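Long-range contact in De Novo Protein OR329 (Artificial gene, PDB 4HXT), which is a computationally designed armadillo-repeat protein without a known natural function, probably made as a building block for self-assembling cyclic homo-oligomers: residues Val48-Leu53 with Arg66-Ile71. Sequence-based numbering, arbitrary orientation.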
# COMPACT_ATOMS: atom_id res chain seq x y z
N VAL A 48 26.98 -3.80 -7.96
CA VAL A 48 28.24 -4.42 -7.55
C VAL A 48 28.10 -5.07 -6.17
O VAL A 48 28.60 -6.17 -5.95
CB VAL A 48 29.38 -3.39 -7.53
CG1 VAL A 48 30.68 -4.04 -7.10
CG2 VAL A 48 29.53 -2.75 -8.91
N LEU A 49 27.42 -4.40 -5.24
CA LEU A 49 27.24 -4.94 -3.90
C LEU A 49 26.40 -6.21 -3.94
O LEU A 49 26.63 -7.14 -3.18
CB LEU A 49 26.57 -3.91 -2.99
CG LEU A 49 27.51 -2.80 -2.51
CD1 LEU A 49 26.70 -1.73 -1.81
CD2 LEU A 49 28.57 -3.39 -1.58
N VAL A 50 25.41 -6.22 -4.84
CA VAL A 50 24.54 -7.38 -4.99
C VAL A 50 25.36 -8.56 -5.51
O VAL A 50 25.10 -9.71 -5.15
CB VAL A 50 23.37 -7.08 -5.96
CG1 VAL A 50 22.67 -8.38 -6.35
CG2 VAL A 50 22.38 -6.14 -5.28
N LYS A 51 26.34 -8.27 -6.35
CA LYS A 51 27.18 -9.34 -6.87
C LYS A 51 28.05 -9.87 -5.72
O LYS A 51 28.26 -11.08 -5.61
CB LYS A 51 28.08 -8.82 -7.99
CG LYS A 51 28.49 -9.92 -8.97
CD LYS A 51 29.88 -9.68 -9.52
CE LYS A 51 30.18 -10.62 -10.69
NZ LYS A 51 29.37 -10.26 -11.89
N LEU A 52 28.55 -8.98 -4.87
CA LEU A 52 29.38 -9.40 -3.74
C LEU A 52 28.64 -10.28 -2.76
O LEU A 52 29.26 -10.99 -1.97
CB LEU A 52 29.95 -8.18 -3.00
CG LEU A 52 31.08 -7.39 -3.66
CD1 LEU A 52 31.80 -6.57 -2.60
CD2 LEU A 52 32.06 -8.33 -4.33
N LEU A 53 27.31 -10.24 -2.81
CA LEU A 53 26.50 -11.06 -1.93
C LEU A 53 26.69 -12.54 -2.26
O LEU A 53 26.48 -13.41 -1.42
CB LEU A 53 25.01 -10.71 -2.08
CG LEU A 53 24.55 -9.33 -1.62
CD1 LEU A 53 23.05 -9.19 -1.87
CD2 LEU A 53 24.86 -9.14 -0.14
N ARG A 66 25.51 -5.69 4.72
CA ARG A 66 25.43 -4.58 5.66
C ARG A 66 25.35 -3.24 4.91
O ARG A 66 24.60 -2.34 5.30
CB ARG A 66 26.66 -4.60 6.57
CG ARG A 66 26.76 -3.46 7.57
CD ARG A 66 27.78 -3.81 8.65
NE ARG A 66 28.10 -2.67 9.51
CZ ARG A 66 28.91 -1.68 9.16
NH1 ARG A 66 29.48 -1.68 7.96
NH2 ARG A 66 29.15 -0.68 10.00
N ALA A 67 26.11 -3.12 3.83
CA ALA A 67 26.10 -1.90 3.03
C ALA A 67 24.74 -1.73 2.35
O ALA A 67 24.21 -0.62 2.30
CB ALA A 67 27.20 -1.94 1.99
N LEU A 68 24.19 -2.82 1.84
CA LEU A 68 22.89 -2.78 1.17
C LEU A 68 21.76 -2.48 2.15
O LEU A 68 20.80 -1.79 1.80
CB LEU A 68 22.64 -4.10 0.44
CG LEU A 68 23.45 -4.29 -0.85
CD1 LEU A 68 23.37 -5.73 -1.34
CD2 LEU A 68 22.93 -3.32 -1.92
N ALA A 69 21.88 -3.00 3.37
CA ALA A 69 20.87 -2.76 4.39
C ALA A 69 20.85 -1.28 4.74
O ALA A 69 19.79 -0.70 4.97
CB ALA A 69 21.17 -3.59 5.63
N ASN A 70 22.03 -0.67 4.79
CA ASN A 70 22.13 0.75 5.10
C ASN A 70 21.57 1.56 3.94
O ASN A 70 20.91 2.58 4.14
CB ASN A 70 23.59 1.14 5.36
CG ASN A 70 24.07 0.68 6.72
OD1 ASN A 70 23.39 -0.08 7.40
ND2 ASN A 70 25.26 1.13 7.11
N ILE A 71 21.83 1.10 2.73
CA ILE A 71 21.34 1.75 1.52
C ILE A 71 19.81 1.66 1.50
O ILE A 71 19.12 2.64 1.19
CB ILE A 71 21.91 1.06 0.25
CG1 ILE A 71 23.40 1.40 0.11
CG2 ILE A 71 21.13 1.48 -0.99
CD1 ILE A 71 24.12 0.63 -0.99
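Leu49 and Leu68 interlock at the heart of this contact, which joins two consecutive helices of an armadillo repeat, 45-52 and 58-71, through their hydrophobic faces. The short helical segments run closer to antiparallel than to perpendicular, at 139°, with axes 10.0 Å apart. That separation suits leucines, whose branched ends bridge the gap without a polar atom, and no hydrogen bond crosses it.

Both leucines leave their helices toward the partner, and they meet side by side: CB of Leu49 lies 3.8 Å from CG of Leu68, the stem of one against the fork of the other. In Leu49, chi1 at -76° sets CG anti to the carbonyl carbon, and the extended chi2 of 171° then sends CD1 on past CD2 of Leu68 to a place between CB of Ala67 and CD1 of Ile71. There CD1 comes within 3.8 Å of CB of Ala67, a residue whose single methyl meets the leucine's methyl close to the helix surface. On the next turn the longer Ile71 extends its CD1 to 3.6 Å from CD1 of Leu49, the two side chains crossing at a slant. Leu11 also touches Leu49, and Ala27 of helix 16-30 packs on Ala67, tying the contact to the preceding part of the solenoid.

The fork of Leu68 divides the work. Its CD2 stays with Leu49, while CD1 serves the other flank, where Val50 passes at about a right angle and offers CG2 at 4.1 Å from Leu68 CD1. Leu53, four residues after Leu49, starts out pointing along the interface, but its branched end turns in and meets Leu68 tip to tip, CD1 to CD1 at 3.5 Å.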